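Local coordinates for protein signal peptidase I (Enterococcus faecalis, PDB 4ME8) that probably cleaves hydrophobic N-terminal signal sequences from secreted proteins, as a serine-type signal peptidase of the S26 family, at residues A[73-78]-A[115-120]; A[100-105]-A[126-131]. One frame throughout, in Å; residues are numbered along the deposited sequence. Where two conformers were deposited one is given.

How the interactions relate
From the N terminus, the chain first forms strands 32-36 and 43-50 of the five-stranded antiparallel sheet. Strands 56-59, 62-65 and 68-70 of the smaller sheet follow, then residues 73-78 of interaction 1, then strand 92-93, the fourth of that sheet. Residues 100-105 of interaction 2 come next. Strand 109-113 leads into residues 115-120, which close interaction 1 across 36 residues. Helix 123-126 and strand 129-130 then bring residues 126-131 back to 100-105, closing interaction 2 across 20 residues. The two closures cross rather than nest. Their centres lie about 21 Å apart, on opposite sides of the chain's centre. Both tie loops outside the larger sheet to segments that follow its strand 109-113.

Interaction 1. Residues A[73-78]-A[115-120]; sequences DYLASA and DNRPRS. With EDO (1,2-ethanediol), chain B.
Y74 and L75 pack against D115 and R117 where the loop after strand 68-70 meets the loop after strand 109-113. These four residues build the close part. L75 CD1 lies over one face of the R117 guanidinium, 3.5 Å from R117 NH1 and offset toward the rim. The other branch reaches the backbone, with L75 CD2 3.6 Å from D115 O, which is hydrogen-bonded to Y88 OH. D115 OD1 comes obliquely to Y74 CE1, at 3.3 Å, with ring and carboxylate planes 23° apart. Y74 CG sits between its own N and carbonyl carbon (chi1 59°), which carries the ring toward D115. Y74 OH is 3.7 Å from R117 NH2, which is not a bond. Instead it bonds weakly to E72, which also pairs with R117 NH2.

The A78 end is looser. A78 CB is 5.1 Å from D115 O and touches Y88 instead. Separately, a 1,2-ethanediol, probably from the crystallisation liquor, accepts a nearly straight bond at O2, 3.1 Å from D115 N.

S120 OG in this loop hydrogen-bonds K46 NZ, the predicted catalytic lysine, probably of the Ser-Lys dyad of S26 peptidases. No hydrogen bond joins the two segments. The charged groups meet L75 and Y74 by van der Waals contact, while their charges are paired outside: D115 with R47, R117 with E72, and R117 NH1 bonded to Y58.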
loop_
_atom_site.group_PDB
_atom_site.type_symbol
_atom_site.label_atom_id
_atom_site.label_comp_id
_atom_site.label_asym_id
_atom_site.label_seq_id
_atom_site.Cartn_x
_atom_site.Cartn_y
_atom_site.Cartn_z
ATOM N N ASP A 73 0.577 13.702 -0.458
ATOM C CA ASP A 73 0.165 14.884 0.303
ATOM C C ASP A 73 -0.765 14.548 1.468
ATOM O O ASP A 73 -0.878 15.329 2.418
ATOM C CB ASP A 73 -0.478 15.927 -0.625
ATOM C CG ASP A 73 0.558 16.787 -1.361
ATOM O OD1 ASP A 73 1.768 16.686 -1.051
ATOM O OD2 ASP A 73 0.161 17.579 -2.247
ATOM N N TYR A 74 -1.413 13.390 1.394
ATOM C CA TYR A 74 -2.228 12.870 2.499
ATOM C C TYR A 74 -1.424 12.355 3.709
ATOM O O TYR A 74 -1.994 12.142 4.781
ATOM C CB TYR A 74 -3.150 11.748 1.997
ATOM C CG TYR A 74 -2.421 10.567 1.380
ATOM C CD1 TYR A 74 -1.939 9.519 2.171
ATOM C CD2 TYR A 74 -2.219 10.495 0.002
ATOM C CE1 TYR A 74 -1.269 8.444 1.600
ATOM C CE2 TYR A 74 -1.562 9.422 -0.570
ATOM C CZ TYR A 74 -1.081 8.407 0.228
ATOM O OH TYR A 74 -0.429 7.354 -0.365
ATOM N N LEU A 75 -0.122 12.131 3.534
ATOM C CA LEU A 75 0.757 11.725 4.639
ATOM C C LEU A 75 1.490 12.903 5.322
ATOM O O LEU A 75 2.074 12.741 6.402
ATOM C CB LEU A 75 1.793 10.701 4.148
ATOM C CG LEU A 75 1.331 9.331 3.635
ATOM C CD1 LEU A 75 2.539 8.421 3.459
ATOM C CD2 LEU A 75 0.311 8.672 4.562
ATOM N N ALA A 76 1.461 14.078 4.697
ATOM C CA ALA A 76 2.254 15.211 5.164
ATOM C C ALA A 76 1.796 15.681 6.536
ATOM O O ALA A 76 2.616 16.035 7.384
ATOM C CB ALA A 76 2.183 16.357 4.164
ATOM N N SER A 77 0.483 15.671 6.745
ATOM C CA SER A 77 -0.109 16.121 8.001
ATOM C C SER A 77 0.260 15.198 9.165
ATOM O O SER A 77 0.518 15.660 10.272
ATOM C CB SER A 77 -1.630 16.207 7.858
ATOM O OG SER A 77 -2.184 16.993 8.891
ATOM N N ALA A 78 0.279 13.892 8.905
ATOM C CA ALA A 78 0.704 12.908 9.903
ATOM C C ALA A 78 2.220 12.956 10.134
ATOM O O ALA A 78 2.679 12.836 11.266
ATOM C CB ALA A 78 0.270 11.510 9.487
ATOM N N ASP A 115 -2.916 4.722 5.780
ATOM C CA ASP A 115 -2.348 6.054 6.023
ATOM C C ASP A 115 -1.722 6.185 7.418
ATOM O O ASP A 115 -0.704 6.868 7.560
ATOM C CB ASP A 115 -3.392 7.150 5.818
ATOM C CG ASP A 115 -3.855 7.279 4.358
ATOM O OD1 ASP A 115 -3.324 6.594 3.442
ATOM O OD2 ASP A 115 -4.772 8.094 4.130
ATOM N N ASN A 116 -2.338 5.569 8.435
ATOM C CA ASN A 116 -1.732 5.517 9.774
ATOM C C ASN A 116 -0.654 4.422 9.782
ATOM O O ASN A 116 -0.780 3.383 10.439
ATOM C CB ASN A 116 -2.788 5.304 10.873
ATOM C CG ASN A 116 -2.319 5.783 12.244
ATOM O OD1 ASN A 116 -1.369 6.556 12.357
ATOM N ND2 ASN A 116 -2.993 5.326 13.290
ATOM N N ARG A 117 0.419 4.695 9.040
ATOM C CA ARG A 117 1.436 3.694 8.660
ATOM C C ARG A 117 2.017 2.822 9.782
ATOM O O ARG A 117 2.135 1.601 9.608
ATOM C CB ARG A 117 2.578 4.362 7.865
ATOM C CG ARG A 117 2.176 4.916 6.503
ATOM C CD ARG A 117 2.038 3.817 5.459
ATOM N NE ARG A 117 1.299 4.262 4.275
ATOM C CZ ARG A 117 1.837 4.797 3.183
ATOM N NH1 ARG A 117 3.148 4.974 3.089
ATOM N NH2 ARG A 117 1.045 5.179 2.176
ATOM N N PRO A 118 2.391 3.430 10.925
ATOM C CA PRO A 118 2.930 2.581 11.993
ATOM C C PRO A 118 1.898 1.737 12.755
ATOM O O PRO A 118 2.286 0.926 13.606
ATOM C CB PRO A 118 3.615 3.578 12.938
ATOM C CG PRO A 118 3.062 4.919 12.597
ATOM C CD PRO A 118 2.631 4.866 11.166
ATOM N N ARG A 119 0.609 1.944 12.478
ATOM C CA ARG A 119 -0.467 1.218 13.152
ATOM C C ARG A 119 -1.316 0.425 12.154
ATOM O O ARG A 119 -2.399 -0.048 12.478
ATOM C CB ARG A 119 -1.331 2.204 13.951
ATOM C CG ARG A 119 -0.821 2.475 15.359
ATOM C CD ARG A 119 -1.178 3.871 15.859
ATOM N NE ARG A 119 -0.143 4.861 15.528
ATOM C CZ ARG A 119 0.968 5.086 16.242
ATOM N NH1 ARG A 119 1.230 4.394 17.358
ATOM N NH2 ARG A 119 1.834 6.018 15.835
ATOM N N SER A 120 -0.796 0.259 10.944
ATOM C CA SER A 120 -1.538 -0.360 9.848
ATOM C C SER A 120 -1.086 -1.791 9.540
ATOM O O SER A 120 0.086 -2.046 9.216
ATOM C CB SER A 120 -1.408 0.486 8.578
ATOM O OG SER A 120 -2.008 -0.184 7.480
HETATM C C1 EDO B . -8.271 4.137 4.953
HETATM O O1 EDO B . -8.603 4.511 6.300
HETATM C C2 EDO B . -6.887 4.663 4.583
HETATM O O2 EDO B . -5.872 3.848 5.173
#

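Interaction 2. Residues A[100-105]-A[126-131]; sequences TQSLTV and FGFVKQ
F128 reaches from the residue just before strand 129-130 into the loop 100-105, and its ring touches T100, S102, T104 and V105. The main interaction is a CH-pi contact. T100 CG2 sits over one face of the ring, 3.7 Å from the centroid of F128 and 21° off the ring normal. It is offset toward the rim, so T100 CG2 comes to 3.5 Å from F128 CZ. T100 CB adds to the same approach, 3.6 Å from F128 CE2. The two side chains cross at about a right angle. The F128 ring leaves its backbone with CG anti to the carbonyl carbon (chi1 -60°), which sends it toward the loop.

Further contacts lie round the outer end of the ring. S102 CB stands at the ring edge, 4.1 Å from F128 CE2. V105 makes an apolar contact, with V105 CG2 4.1 Å from F128 CE1. Outside the two segments, P106, M109 and F111 also touch F128.

In the fold, strand 129-130 is an outermost strand of the five-stranded antiparallel sheet, paired with strand 109-113. V129 and Y110 share backbone hydrogen bonding there. The contact thus joins the loop leading into strand 109-113 to the entry of its edge neighbour. G127, with positive phi (81°), is where the chain leaves helix 123-126. G127 CA lies 4.2 Å from T100 CG2.

Polar bonds hold the loop rather than bridge the segments. T100 OG1 bonds to L94 O, which leaves the methyl branch to face the ring. The backbone of S102 is also hydrogen-bonded to L94. The backbone of V105 is hydrogen-bonded to G53 and E54.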
loop_
_atom_site.group_PDB
_atom_site.type_symbol
_atom_site.label_atom_id
_atom_site.label_comp_id
_atom_site.label_asym_id
_atom_site.label_seq_id
_atom_site.Cartn_x
_atom_site.Cartn_y
_atom_site.Cartn_z
ATOM N N THR A 100 5.690 -10.487 0.949
ATOM C CA THR A 100 5.553 -10.461 -0.520
ATOM C C THR A 100 6.604 -11.279 -1.268
ATOM O O THR A 100 6.238 -12.084 -2.122
ATOM C CB THR A 100 5.556 -9.027 -1.091
ATOM O OG1 THR A 100 6.731 -8.328 -0.660
ATOM C CG2 THR A 100 4.297 -8.271 -0.652
ATOM N N GLN A 101 7.886 -11.056 -0.960
ATOM C CA GLN A 101 9.025 -11.727 -1.635
ATOM C C GLN A 101 8.831 -11.895 -3.138
ATOM O O GLN A 101 8.688 -13.014 -3.640
ATOM C CB GLN A 101 9.302 -13.085 -1.003
ATOM C CG GLN A 101 9.822 -12.984 0.414
ATOM C CD GLN A 101 10.136 -14.335 1.010
ATOM O OE1 GLN A 101 10.779 -15.182 0.380
ATOM N NE2 GLN A 101 9.685 -14.545 2.234
ATOM N N SER A 102 8.852 -10.770 -3.844
ATOM C CA SER A 102 8.433 -10.717 -5.237
ATOM C C SER A 102 9.020 -9.466 -5.901
ATOM O O SER A 102 9.175 -8.443 -5.243
ATOM C CB SER A 102 6.896 -10.695 -5.279
ATOM O OG SER A 102 6.396 -10.303 -6.545
ATOM N N LEU A 103 9.357 -9.545 -7.186
ATOM C CA LEU A 103 9.870 -8.376 -7.904
ATOM C C LEU A 103 8.751 -7.367 -8.109
ATOM O O LEU A 103 8.925 -6.171 -7.866
ATOM C CB LEU A 103 10.458 -8.770 -9.259
ATOM N N THR A 104 7.594 -7.872 -8.535
ATOM C CA THR A 104 6.465 -7.047 -8.916
ATOM C C THR A 104 5.155 -7.537 -8.310
ATOM O O THR A 104 5.050 -8.657 -7.819
ATOM C CB THR A 104 6.287 -7.033 -10.446
ATOM O OG1 THR A 104 5.993 -8.355 -10.914
ATOM C CG2 THR A 104 7.532 -6.507 -11.144
ATOM N N VAL A 105 4.149 -6.675 -8.372
ATOM C CA VAL A 105 2.795 -7.035 -7.981
ATOM C C VAL A 105 2.248 -8.044 -8.989
ATOM O O VAL A 105 2.258 -7.766 -10.189
ATOM C CB VAL A 105 1.883 -5.803 -7.965
ATOM C CG1 VAL A 105 0.469 -6.188 -7.557
ATOM C CG2 VAL A 105 2.437 -4.751 -7.019
ATOM N N PHE A 126 0.485 -8.444 5.671
ATOM C CA PHE A 126 -0.394 -9.532 5.185
ATOM C C PHE A 126 -0.269 -9.867 3.683
ATOM O O PHE A 126 -1.002 -10.722 3.172
ATOM C CB PHE A 126 -1.869 -9.353 5.621
ATOM C CG PHE A 126 -2.579 -8.127 5.075
ATOM C CD1 PHE A 126 -2.413 -7.693 3.765
ATOM C CD2 PHE A 126 -3.494 -7.457 5.874
ATOM C CE1 PHE A 126 -3.093 -6.592 3.284
ATOM C CE2 PHE A 126 -4.189 -6.354 5.399
ATOM C CZ PHE A 126 -3.993 -5.922 4.099
ATOM N N GLY A 127 0.657 -9.216 2.983
ATOM C CA GLY A 127 0.941 -9.567 1.594
ATOM C C GLY A 127 -0.062 -8.967 0.632
ATOM O O GLY A 127 -0.817 -8.077 0.998
ATOM N N PHE A 128 -0.080 -9.466 -0.600
ATOM C CA PHE A 128 -0.908 -8.881 -1.655
ATOM C C PHE A 128 -2.399 -9.163 -1.454
ATOM O O PHE A 128 -2.776 -10.171 -0.854
ATOM C CB PHE A 128 -0.470 -9.381 -3.041
ATOM C CG PHE A 128 0.958 -9.046 -3.391
ATOM C CD1 PHE A 128 1.341 -7.729 -3.648
ATOM C CD2 PHE A 128 1.928 -10.053 -3.473
ATOM C CE1 PHE A 128 2.656 -7.424 -3.977
ATOM C CE2 PHE A 128 3.244 -9.747 -3.794
ATOM C CZ PHE A 128 3.605 -8.430 -4.046
ATOM N N VAL A 129 -3.236 -8.263 -1.979
ATOM C CA VAL A 129 -4.690 -8.397 -1.901
ATOM C C VAL A 129 -5.258 -8.827 -3.256
ATOM O O VAL A 129 -4.916 -8.244 -4.282
ATOM C CB VAL A 129 -5.337 -7.052 -1.484
ATOM C CG1 VAL A 129 -6.863 -7.148 -1.495
ATOM C CG2 VAL A 129 -4.808 -6.621 -0.119
ATOM N N LYS A 130 -6.124 -9.836 -3.271
ATOM C CA LYS A 130 -6.760 -10.251 -4.529
ATOM C C LYS A 130 -7.727 -9.170 -5.001
ATOM O O LYS A 130 -8.609 -8.760 -4.249
ATOM C CB LYS A 130 -7.474 -11.612 -4.393
ATOM C CG LYS A 130 -6.503 -12.785 -4.335
ATOM C CD LYS A 130 -7.116 -14.147 -4.634
ATOM C CE LYS A 130 -6.039 -15.080 -5.192
ATOM N NZ LYS A 130 -6.360 -16.531 -5.093
ATOM N N GLN A 131 -7.530 -8.697 -6.235
ATOM C CA GLN A 131 -8.445 -7.744 -6.880
ATOM C C GLN A 131 -9.905 -8.181 -6.763
ATOM O O GLN A 131 -10.761 -7.390 -6.370
ATOM C CB GLN A 131 -8.112 -7.585 -8.367
ATOM C CG GLN A 131 -6.820 -6.848 -8.669
ATOM C CD GLN A 131 -6.673 -6.459 -10.138
ATOM O OE1 GLN A 131 -7.573 -6.637 -10.945
ATOM N NE2 GLN A 131 -5.520 -5.914 -10.480
#